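Long-range contacts in glycine betaine, L-proline ABC transporter, glycine/betaine/L-proline-binding protein (ProX) (Borrelia burgdorferi, PDB 3TMG), which binds glycine betaine (trimethyl glycine) in a cleft between two lobes and probably hands it to a membrane ABC transporter: residues T32-V37 against R254-F259; I55-L60 against H210-L215; N145-S150 against D197-I202; A224-D229 against W270-Y275. All coordinates share one frame; numbering follows the deposited sequence.

Contact 1 of 4, residues T32-V37 against R254-F259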
# COMPACT_ATOMS: atom_id res chain seq x y z
N THR A 32 6.67 6.35 2.94
CA THR A 32 8.12 6.14 2.90
C THR A 32 8.89 7.46 2.75
O THR A 32 9.90 7.69 3.43
CB THR A 32 8.48 5.08 1.81
OG1 THR A 32 7.77 3.86 2.16
CG2 THR A 32 9.97 4.77 1.86
N ASN A 33 8.38 8.35 1.88
CA ASN A 33 8.93 9.71 1.77
C ASN A 33 8.75 10.56 3.03
O ASN A 33 9.67 11.28 3.42
CB ASN A 33 8.37 10.43 0.53
CG ASN A 33 9.14 10.08 -0.74
OD1 ASN A 33 10.11 10.75 -1.06
ND2 ASN A 33 8.68 9.06 -1.50
N VAL A 34 7.61 10.42 3.70
CA VAL A 34 7.45 11.09 5.03
C VAL A 34 8.53 10.60 6.01
O VAL A 34 9.21 11.43 6.60
CB VAL A 34 6.06 10.86 5.64
CG1 VAL A 34 6.03 11.29 7.14
CG2 VAL A 34 5.03 11.66 4.86
N LEU A 35 8.71 9.28 6.15
CA LEU A 35 9.74 8.77 7.05
C LEU A 35 11.16 9.16 6.61
O LEU A 35 12.04 9.45 7.45
CB LEU A 35 9.60 7.28 7.29
CG LEU A 35 8.46 6.89 8.26
CD1 LEU A 35 8.55 5.41 8.62
CD2 LEU A 35 8.42 7.70 9.57
N LYS A 36 11.39 9.22 5.30
CA LYS A 36 12.66 9.71 4.83
C LYS A 36 12.95 11.13 5.39
O LYS A 36 14.05 11.42 5.87
CB LYS A 36 12.67 9.72 3.31
CG LYS A 36 14.02 10.15 2.75
CD LYS A 36 13.96 10.04 1.24
CE LYS A 36 14.72 11.17 0.65
NZ LYS A 36 15.90 10.61 -0.04
N VAL A 37 11.97 12.01 5.29
CA VAL A 37 12.08 13.40 5.80
C VAL A 37 12.31 13.43 7.31
O VAL A 37 13.18 14.14 7.80
CB VAL A 37 10.84 14.23 5.38
CG1 VAL A 37 10.86 15.60 6.05
CG2 VAL A 37 10.84 14.39 3.85
N ARG A 254 9.12 16.56 -1.99
CA ARG A 254 8.77 17.92 -1.60
C ARG A 254 7.47 17.94 -0.77
O ARG A 254 7.38 18.65 0.23
CB ARG A 254 8.61 18.82 -2.84
CG ARG A 254 8.33 20.28 -2.51
CD ARG A 254 7.61 20.98 -3.68
NE ARG A 254 6.23 20.46 -3.87
CZ ARG A 254 5.47 20.72 -4.93
NH1 ARG A 254 5.96 21.43 -5.95
NH2 ARG A 254 4.25 20.24 -4.99
N ASN A 255 6.45 17.18 -1.21
CA ASN A 255 5.18 17.13 -0.47
C ASN A 255 5.31 16.45 0.89
O ASN A 255 4.63 16.86 1.85
CB ASN A 255 4.08 16.45 -1.30
CG ASN A 255 3.69 17.29 -2.49
OD1 ASN A 255 4.03 18.48 -2.56
ND2 ASN A 255 3.05 16.67 -3.47
N ALA A 256 6.24 15.51 1.00
CA ALA A 256 6.58 14.94 2.34
C ALA A 256 7.26 15.98 3.24
O ALA A 256 6.99 16.01 4.46
CB ALA A 256 7.45 13.68 2.18
N VAL A 257 8.17 16.77 2.68
CA VAL A 257 8.78 17.84 3.46
C VAL A 257 7.68 18.76 4.02
O VAL A 257 7.66 19.05 5.22
CB VAL A 257 9.82 18.63 2.62
CG1 VAL A 257 10.27 19.89 3.38
CG2 VAL A 257 11.00 17.73 2.30
N GLU A 258 6.77 19.22 3.15
CA GLU A 258 5.61 20.04 3.58
C GLU A 258 4.74 19.33 4.64
O GLU A 258 4.36 19.95 5.64
CB GLU A 258 4.71 20.46 2.40
CG GLU A 258 5.44 21.26 1.32
CD GLU A 258 4.51 21.65 0.16
OE1 GLU A 258 3.32 21.93 0.43
OE2 GLU A 258 4.98 21.67 -1.01
N PHE A 259 4.45 18.05 4.42
CA PHE A 259 3.64 17.27 5.40
C PHE A 259 4.26 17.30 6.81
O PHE A 259 3.57 17.54 7.81
CB PHE A 259 3.50 15.81 4.94
CG PHE A 259 2.77 14.95 5.91
CD1 PHE A 259 3.44 14.36 6.96
CD2 PHE A 259 1.42 14.72 5.75
CE1 PHE A 259 2.75 13.58 7.90
CE2 PHE A 259 0.73 13.89 6.65
CZ PHE A 259 1.39 13.33 7.74
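Val-34 and Ala-256 mark the crossing point of two helices, with their CA atoms 4.8 Å apart. The axes of segments 32-37 and 254-259 come within 8.3 Å of each other at a signed crossing angle of -63°, so the two helices cross steeply, neither parallel nor antiparallel. This is helix-on-helix packing in one lobe of a periplasmic-binding-protein fold. Helix 26-41 rests on strands 16-22 and 44-50 through residues such as Thr-32, and helix 252-262 covers another of its sides. Ala-256 fills the centre. Its CB points at the partner helix, and its closest neighbour is the carbonyl carbon of Asn-33, 3.5 Å from Asn-33 C to Ala-256 CB, with side-chain carbons of Asn-33, Val-34 and Val-37 around it; so small a group at the crossing is consistent with the axis distance. Val-34 and Val-37 flank it. The methyls of Val-34 straddle one atom of an aromatic ring, CG2 at 3.8 Å and CG1 at 4.0 Å from Phe-259 CD1. With chi1 at 177°, Phe-259 extends its ring away from its own backbone N and up to these two methyls. No hydrogen bond links the segments, and the amide of Asn-33 turns instead to Thr-29 O of its own helix. On the other flank Val-257 lies at the exposed margin and crosses Val-37 at about a right angle, Val-37 CG2 touching Val-257 CG2 at 3.7 Å.

Contact 2 of 4, residues I55-L60 against H210-L215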
# COMPACT_ATOMS: atom_id res chain seq x y z
N ILE A 55 11.20 -8.46 -3.70
CA ILE A 55 12.56 -7.99 -3.35
C ILE A 55 12.57 -7.24 -2.02
O ILE A 55 13.50 -7.39 -1.21
CB ILE A 55 13.16 -7.14 -4.49
CG1 ILE A 55 13.58 -8.08 -5.62
CG2 ILE A 55 14.31 -6.28 -4.00
CD1 ILE A 55 14.55 -9.19 -5.20
N MET A 56 11.52 -6.44 -1.78
CA MET A 56 11.38 -5.77 -0.50
C MET A 56 11.42 -6.75 0.67
O MET A 56 12.18 -6.54 1.61
CB MET A 56 10.07 -4.97 -0.44
CG MET A 56 9.89 -4.21 0.89
SD MET A 56 8.30 -3.33 0.88
CE MET A 56 7.13 -4.72 0.99
N TYR A 57 10.61 -7.81 0.61
CA TYR A 57 10.62 -8.85 1.64
C TYR A 57 11.96 -9.62 1.72
O TYR A 57 12.51 -9.85 2.82
CB TYR A 57 9.45 -9.83 1.44
CG TYR A 57 8.17 -9.34 2.02
CD1 TYR A 57 7.90 -9.49 3.39
CD2 TYR A 57 7.20 -8.72 1.23
CE1 TYR A 57 6.71 -9.05 3.93
CE2 TYR A 57 6.01 -8.26 1.78
CZ TYR A 57 5.79 -8.42 3.14
OH TYR A 57 4.62 -7.98 3.70
N GLN A 58 12.52 -9.96 0.57
CA GLN A 58 13.86 -10.61 0.52
C GLN A 58 14.94 -9.80 1.25
O GLN A 58 15.73 -10.32 2.07
CB GLN A 58 14.31 -10.77 -0.94
CG GLN A 58 13.60 -11.85 -1.73
CD GLN A 58 14.50 -12.48 -2.78
OE1 GLN A 58 15.48 -11.88 -3.26
NE2 GLN A 58 14.20 -13.74 -3.12
N TYR A 59 14.99 -8.51 0.93
CA TYR A 59 16.02 -7.61 1.45
C TYR A 59 15.91 -7.34 2.93
O TYR A 59 16.91 -7.21 3.62
CB TYR A 59 15.97 -6.30 0.71
CG TYR A 59 16.76 -6.34 -0.53
CD1 TYR A 59 17.31 -7.53 -1.00
CD2 TYR A 59 16.98 -5.18 -1.25
CE1 TYR A 59 18.06 -7.56 -2.14
CE2 TYR A 59 17.74 -5.21 -2.41
CZ TYR A 59 18.26 -6.39 -2.84
OH TYR A 59 19.00 -6.39 -3.97
N LEU A 60 14.67 -7.26 3.39
CA LEU A 60 14.36 -7.15 4.78
C LEU A 60 14.92 -8.37 5.51
O LEU A 60 15.60 -8.21 6.54
CB LEU A 60 12.85 -7.07 4.95
CG LEU A 60 12.32 -7.00 6.39
CD1 LEU A 60 12.75 -5.71 7.07
CD2 LEU A 60 10.79 -7.17 6.40
N HIS A 210 1.55 -3.05 8.26
CA HIS A 210 2.50 -3.18 9.36
C HIS A 210 3.86 -2.67 9.03
O HIS A 210 4.19 -2.46 7.86
CB HIS A 210 2.60 -4.66 9.83
CG HIS A 210 1.43 -5.10 10.69
ND1 HIS A 210 1.58 -5.91 11.78
CD2 HIS A 210 0.08 -4.87 10.56
CE1 HIS A 210 0.38 -6.15 12.33
NE2 HIS A 210 -0.55 -5.50 11.61
N THR A 211 4.63 -2.44 10.09
CA THR A 211 6.00 -1.97 9.97
C THR A 211 6.87 -3.18 10.36
O THR A 211 6.68 -3.78 11.43
CB THR A 211 6.27 -0.81 10.96
OG1 THR A 211 5.50 0.34 10.56
CG2 THR A 211 7.78 -0.42 10.93
N LEU A 212 7.75 -3.59 9.46
CA LEU A 212 8.68 -4.67 9.76
C LEU A 212 10.10 -4.13 9.73
O LEU A 212 10.43 -3.28 8.89
CB LEU A 212 8.56 -5.81 8.75
CG LEU A 212 7.16 -6.18 8.28
CD1 LEU A 212 7.22 -7.15 7.11
CD2 LEU A 212 6.27 -6.74 9.39
N VAL A 213 10.96 -4.65 10.62
CA VAL A 213 12.36 -4.21 10.64
C VAL A 213 13.26 -5.46 10.64
O VAL A 213 12.83 -6.56 10.96
CB VAL A 213 12.70 -3.30 11.86
CG1 VAL A 213 11.89 -2.02 11.84
CG2 VAL A 213 12.49 -4.04 13.18
N ARG A 214 14.50 -5.28 10.23
CA ARG A 214 15.44 -6.40 10.18
C ARG A 214 15.76 -6.90 11.59
O ARG A 214 15.69 -6.13 12.53
CB ARG A 214 16.73 -6.00 9.45
CG ARG A 214 17.47 -4.80 10.02
CD ARG A 214 18.81 -4.61 9.33
NE ARG A 214 19.62 -3.58 9.97
CZ ARG A 214 20.43 -3.77 11.02
NH1 ARG A 214 20.56 -4.98 11.56
NH2 ARG A 214 21.13 -2.74 11.51
N LEU A 215 16.14 -8.17 11.70
CA LEU A 215 16.59 -8.80 12.95
C LEU A 215 17.50 -7.97 13.89
O LEU A 215 17.29 -7.94 15.10
CB LEU A 215 17.25 -10.17 12.67
CG LEU A 215 16.33 -11.30 12.17
CD1 LEU A 215 17.06 -12.63 12.06
CD2 LEU A 215 15.08 -11.43 13.03
O HOH W 1 16.40 -9.39 8.88
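Leu-60 and Leu-212 form the tight part of this contact. Leu-60 CD2 presses on Leu-212 CB at 3.5 Å and on Leu-212 CD1 at 3.6 Å, the two side chains crossing at about a right angle. The other branch, Leu-60 CD1, lies against the peptide between Val-213 and Arg-214, 3.6 Å from Val-213 C; a chi1 of 178° turns CG of Leu-60 to the side opposite its own N and carries both methyls to the strand. Tyr-57 closes this end, its CE1 3.7 Å from Leu-212 CD1 in an oblique approach. Its hydroxyl is held elsewhere, by Asp-77 and Ser-71, and the Tyr-57 side chain is about 8 Å from the bound betaine. The setting is an alpha/beta lobe of the type 2 periplasmic-binding-protein fold: helix 53-61 covers one face of an antiparallel sheet in which strand 207-214 pairs with strands 67-73 and 88-105. Helix 222-230 packs on Thr-211 and Val-213 from the other face. The segment axes make an angle of 43°. Past Val-213 the packing gives way to polar links. A water lies 2.7 Å from Leu-60 O, to which it can donate, and accepts from Leu-215 N at 3.1 Å, bridging the last helical turn and Leu-215 where no direct hydrogen bond joins them. Arg-214 contributes its CB beside Leu-60 O, while its extended chain leads the guanidinium away to salt bridges with Asp-66 and Asp-220.

Contact 3 of 4, residues N145-S150 against D197-I202; sequences NYYGLS and DDPDLI
Tyr-146 and Tyr-147, neighbours at the C-terminal end of helix 135-146, meet the loop 197-202 with their ring planes nearly perpendicular, a T-shaped (edge-to-face) pair in which the edge of Tyr-146 lies on the face of Tyr-147. Tyr-146 offers a face to Ile-202: the CD1 methyl of Ile-202 lies almost straight above the ring centroid of Tyr-146 at 3.6 Å, a CH-pi contact. The rim of the same ring carries the hydroxyl to Asp-200, with OH donating to OD2 at 2.5 Å, a very short distance to be read with caution. OD2 lies close to the ring plane, yet the carboxylate as a whole is turned 75° from it. The two tyrosines differ in chi1, -177° for Tyr-146 and -75° for Tyr-147, and this sets Tyr-146 CD2 3.7 Å above the centre of the Tyr-147 ring. Tyr-147 directs its hydroxyl into the type I turn formed by Asp-198 to Leu-201. Its OH donates to Asp-198 OD1 at 2.6 Å, nearly end-on to the C-O bond, and accepts from Asp-200 N at 3.0 Å. Along its flank Tyr-147 CE2 touches Ile-202 CG1 at 3.9 Å. Gly-148 then ends the helix in a Schellman motif. This surface contact belongs to the lobe whose helix 135-146 begins beside the ligand, with Thr-136 at its start. Asp-198 OD1 also accepts from Ile-202 N at 3.1 Å, and OD2 from Met-203 N. With three donors on one carboxylate, the turn would probably favour a charged Asp-198 and hold it in a fixed rotation.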
# COMPACT_ATOMS: atom_id res chain seq x y z
N ASN A 145 -9.78 -17.70 -9.34
CA ASN A 145 -9.80 -19.16 -9.38
C ASN A 145 -10.88 -19.75 -8.49
O ASN A 145 -11.62 -20.62 -8.90
CB ASN A 145 -8.45 -19.74 -8.95
CG ASN A 145 -7.35 -19.41 -9.93
OD1 ASN A 145 -7.53 -19.55 -11.15
ND2 ASN A 145 -6.20 -19.03 -9.41
N TYR A 146 -10.93 -19.28 -7.26
CA TYR A 146 -11.85 -19.80 -6.26
C TYR A 146 -13.31 -19.68 -6.70
O TYR A 146 -14.12 -20.61 -6.50
CB TYR A 146 -11.67 -18.98 -4.96
CG TYR A 146 -12.55 -19.49 -3.84
CD1 TYR A 146 -12.14 -20.57 -3.05
CD2 TYR A 146 -13.78 -18.92 -3.60
CE1 TYR A 146 -12.98 -21.08 -2.05
CE2 TYR A 146 -14.61 -19.39 -2.60
CZ TYR A 146 -14.20 -20.46 -1.82
OH TYR A 146 -15.06 -20.92 -0.84
N TYR A 147 -13.66 -18.53 -7.25
CA TYR A 147 -15.03 -18.24 -7.60
C TYR A 147 -15.38 -18.76 -8.99
O TYR A 147 -16.50 -18.55 -9.46
CB TYR A 147 -15.33 -16.74 -7.48
CG TYR A 147 -15.46 -16.29 -6.04
CD1 TYR A 147 -16.53 -16.72 -5.25
CD2 TYR A 147 -14.52 -15.43 -5.46
CE1 TYR A 147 -16.66 -16.33 -3.91
CE2 TYR A 147 -14.65 -15.03 -4.13
CZ TYR A 147 -15.74 -15.47 -3.36
OH TYR A 147 -15.89 -15.05 -2.04
N GLY A 148 -14.42 -19.45 -9.62
CA GLY A 148 -14.65 -20.13 -10.91
C GLY A 148 -14.75 -19.15 -12.08
O GLY A 148 -15.48 -19.41 -13.04
N LEU A 149 -14.00 -18.05 -12.01
CA LEU A 149 -14.09 -16.96 -12.97
C LEU A 149 -12.86 -16.86 -13.88
O LEU A 149 -12.86 -16.11 -14.86
CB LEU A 149 -14.26 -15.62 -12.21
CG LEU A 149 -15.55 -15.46 -11.39
CD1 LEU A 149 -15.49 -14.23 -10.50
CD2 LEU A 149 -16.76 -15.40 -12.29
N SER A 150 -11.84 -17.63 -13.57
CA SER A 150 -10.54 -17.44 -14.20
C SER A 150 -10.50 -17.77 -15.69
O SER A 150 -9.65 -17.23 -16.40
CB SER A 150 -9.48 -18.25 -13.47
OG SER A 150 -9.74 -19.63 -13.74
N ASP A 197 -19.29 -7.72 -3.14
CA ASP A 197 -19.32 -8.64 -2.01
C ASP A 197 -18.42 -9.86 -2.26
O ASP A 197 -18.33 -10.35 -3.37
CB ASP A 197 -20.78 -9.11 -1.72
CG ASP A 197 -21.66 -7.98 -1.15
OD1 ASP A 197 -21.13 -6.93 -0.70
OD2 ASP A 197 -22.89 -8.15 -1.15
N ASP A 198 -17.80 -10.37 -1.21
CA ASP A 198 -16.81 -11.45 -1.30
C ASP A 198 -17.25 -12.47 -0.24
O ASP A 198 -16.75 -12.46 0.91
CB ASP A 198 -15.43 -10.82 -1.04
CG ASP A 198 -14.29 -11.84 -0.84
OD1 ASP A 198 -14.40 -13.03 -1.31
OD2 ASP A 198 -13.27 -11.40 -0.22
N PRO A 199 -18.23 -13.34 -0.60
CA PRO A 199 -18.98 -14.17 0.39
C PRO A 199 -18.07 -15.01 1.26
O PRO A 199 -18.36 -15.23 2.44
CB PRO A 199 -19.81 -15.12 -0.49
CG PRO A 199 -19.86 -14.49 -1.84
CD PRO A 199 -18.82 -13.41 -1.95
N ASP A 200 -17.01 -15.52 0.66
CA ASP A 200 -16.11 -16.42 1.37
C ASP A 200 -14.82 -15.74 1.87
O ASP A 200 -13.92 -16.40 2.41
CB ASP A 200 -15.85 -17.65 0.52
CG ASP A 200 -17.08 -18.54 0.42
OD1 ASP A 200 -18.06 -18.30 1.13
OD2 ASP A 200 -17.06 -19.51 -0.35
N LEU A 201 -14.78 -14.41 1.71
CA LEU A 201 -13.73 -13.55 2.28
C LEU A 201 -12.33 -13.92 1.77
O LEU A 201 -11.38 -13.86 2.50
CB LEU A 201 -13.74 -13.59 3.83
CG LEU A 201 -13.42 -12.25 4.52
CD1 LEU A 201 -14.56 -11.28 4.27
CD2 LEU A 201 -13.23 -12.47 6.02
N ILE A 202 -12.22 -14.33 0.50
CA ILE A 202 -10.92 -14.64 -0.05
C ILE A 202 -9.98 -13.41 -0.02
O ILE A 202 -8.78 -13.53 0.19
CB ILE A 202 -11.09 -15.21 -1.49
CG1 ILE A 202 -12.12 -16.36 -1.50
CG2 ILE A 202 -9.74 -15.61 -2.08
CD1 ILE A 202 -11.76 -17.60 -0.65

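Contact 4 of 4, residues A224-D229 against W270-Y275; sequences AYYVFD and WVPEKY
Val-227 of helix 222-230 lies nearest the incoming tail, its CA 5.3 Å from Trp-270 CA, and segment 270-275 passes the helix as an irregular strip. The closest backbone approach is a CA-H...O contact, Val-227 CA to Trp-270 O at 3.3 Å with 165° at the hydrogen. That carbonyl is buried and has no conventional hydrogen-bond partner; it lies near the ring plane of Tyr-226, 3.5 Å from CD1. A trans chi1 (-177°) swings the Tyr-226 ring out to Pro-272, whose CG is 4.0 Å from the ring centroid and 24° off the normal, a CH-pi contact. The ring also lies along the Val-271 to Pro-272 peptide, Tyr-226 CE1 being 3.3 Å from Val-271 C. The C-terminal tail after helix 264-268 is thus folded back over one lobe of the binding protein. Val-271 turns away from helix 222-230 to pack on Val-38 and Met-42, while Trp-270 reaches Val-34 and meets Phe-231 edge-to-face. His-230 stacks on the ring of Tyr-226. Two waters serve the Tyr-226 hydroxyl: one reaches Val-271 O through a weak bond, and the other, 3.1 Å from Tyr-226 OH, accepts from Glu-273 N at 3.1 Å.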
# COMPACT_ATOMS: atom_id res chain seq x y z
N ALA A 224 16.62 4.56 15.29
CA ALA A 224 15.92 4.20 14.05
C ALA A 224 14.82 3.20 14.34
O ALA A 224 13.72 3.33 13.83
CB ALA A 224 16.86 3.65 12.96
N TYR A 225 15.12 2.20 15.18
CA TYR A 225 14.11 1.25 15.66
C TYR A 225 12.90 1.96 16.27
O TYR A 225 11.75 1.63 15.94
CB TYR A 225 14.73 0.29 16.67
CG TYR A 225 13.78 -0.74 17.22
CD1 TYR A 225 12.97 -0.45 18.32
CD2 TYR A 225 13.66 -1.99 16.62
CE1 TYR A 225 12.06 -1.39 18.82
CE2 TYR A 225 12.77 -2.95 17.13
CZ TYR A 225 11.98 -2.65 18.23
OH TYR A 225 11.07 -3.58 18.74
N TYR A 226 13.17 2.93 17.13
CA TYR A 226 12.12 3.68 17.82
C TYR A 226 11.18 4.35 16.82
O TYR A 226 9.97 4.27 16.98
CB TYR A 226 12.77 4.71 18.77
CG TYR A 226 11.81 5.53 19.61
CD1 TYR A 226 10.99 6.51 19.01
CD2 TYR A 226 11.74 5.35 21.01
CE1 TYR A 226 10.12 7.26 19.77
CE2 TYR A 226 10.88 6.12 21.79
CZ TYR A 226 10.10 7.08 21.17
OH TYR A 226 9.23 7.81 21.95
N VAL A 227 11.73 4.99 15.77
CA VAL A 227 10.87 5.64 14.78
C VAL A 227 10.00 4.60 14.05
O VAL A 227 8.77 4.78 13.92
CB VAL A 227 11.69 6.46 13.77
CG1 VAL A 227 10.78 7.07 12.72
CG2 VAL A 227 12.47 7.55 14.50
N PHE A 228 10.60 3.50 13.58
CA PHE A 228 9.80 2.44 12.97
C PHE A 228 8.71 1.93 13.94
O PHE A 228 7.56 1.63 13.52
CB PHE A 228 10.69 1.26 12.51
CG PHE A 228 11.48 1.54 11.22
CD1 PHE A 228 10.83 1.81 10.02
CD2 PHE A 228 12.87 1.49 11.22
CE1 PHE A 228 11.55 2.04 8.84
CE2 PHE A 228 13.61 1.74 10.05
CZ PHE A 228 12.94 1.99 8.85
N ASP A 229 9.06 1.83 15.22
CA ASP A 229 8.15 1.28 16.22
C ASP A 229 6.99 2.25 16.56
O ASP A 229 5.91 1.81 16.96
CB ASP A 229 8.97 0.93 17.48
CG ASP A 229 8.23 0.00 18.44
OD1 ASP A 229 7.38 -0.83 18.05
OD2 ASP A 229 8.52 0.12 19.63
N TRP A 270 6.53 10.33 16.89
CA TRP A 270 7.19 9.16 16.32
C TRP A 270 8.64 9.09 16.69
O TRP A 270 9.33 8.09 16.35
CB TRP A 270 7.07 9.12 14.79
CG TRP A 270 5.65 9.23 14.24
CD1 TRP A 270 4.43 8.86 14.83
CD2 TRP A 270 5.31 9.71 12.91
NE1 TRP A 270 3.38 9.10 13.95
CE2 TRP A 270 3.87 9.64 12.78
CE3 TRP A 270 6.08 10.22 11.82
CZ2 TRP A 270 3.21 10.06 11.63
CZ3 TRP A 270 5.41 10.59 10.66
CH2 TRP A 270 4.01 10.51 10.56
N VAL A 271 9.15 10.16 17.32
CA VAL A 271 10.61 10.30 17.47
C VAL A 271 11.02 10.28 18.95
O VAL A 271 10.23 10.68 19.81
CB VAL A 271 11.21 11.54 16.70
CG1 VAL A 271 10.84 11.55 15.23
CG2 VAL A 271 10.91 12.89 17.38
N PRO A 272 12.26 9.84 19.24
CA PRO A 272 12.70 9.86 20.64
C PRO A 272 12.69 11.28 21.21
O PRO A 272 12.89 12.26 20.47
CB PRO A 272 14.15 9.31 20.56
CG PRO A 272 14.14 8.45 19.33
CD PRO A 272 13.28 9.24 18.37
N GLU A 273 12.49 11.37 22.52
CA GLU A 273 12.43 12.63 23.26
C GLU A 273 13.50 13.63 22.82
O GLU A 273 13.21 14.78 22.50
CB GLU A 273 12.57 12.31 24.77
CG GLU A 273 12.48 13.51 25.68
CD GLU A 273 11.18 14.28 25.50
OE1 GLU A 273 10.12 13.66 25.32
OE2 GLU A 273 11.25 15.52 25.57
N LYS A 274 14.74 13.15 22.86
CA LYS A 274 15.96 13.81 22.38
C LYS A 274 15.79 14.67 21.11
O LYS A 274 16.40 15.73 20.98
CB LYS A 274 16.89 12.66 22.01
CG LYS A 274 18.33 12.68 22.41
CD LYS A 274 18.99 11.71 21.44
CE LYS A 274 20.00 10.78 22.12
NZ LYS A 274 20.37 9.69 21.16
N TYR A 275 15.00 14.19 20.15
CA TYR A 275 14.87 14.78 18.80
C TYR A 275 13.64 15.65 18.58
O TYR A 275 13.51 16.27 17.52
CB TYR A 275 14.78 13.67 17.74
CG TYR A 275 16.00 12.79 17.63
CD1 TYR A 275 17.06 13.16 16.82
CD2 TYR A 275 16.10 11.62 18.36
CE1 TYR A 275 18.19 12.36 16.71
CE2 TYR A 275 17.22 10.81 18.28
CZ TYR A 275 18.25 11.17 17.44
OH TYR A 275 19.38 10.38 17.35
O HOH W 2 7.43 9.27 21.06
O HOH W 3 10.82 9.35 24.10

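How the contacts relate
From the N terminus, helix 26-41 opens contact 1 and helix 53-61 opens contact 2. The chain then enters the other lobe, where 145-150 and 197-202 close contact 3, the innermost loop. It returns through strand 207-214 to close contact 2, so contact 3 lies within contact 2 and both within contact 1. Segment 224-229 opens contact 4 before 254-259 closes contact 1, and 270-275 closes contact 4 last; these two therefore cross. They also touch, Val-34 CG1 meeting Trp-270 CZ3 at 3.6 Å. Contacts 2 and 4 meet where Val-213 packs on Phe-228. Contact 3 stands apart, its centre 42 Å from that of contact 4.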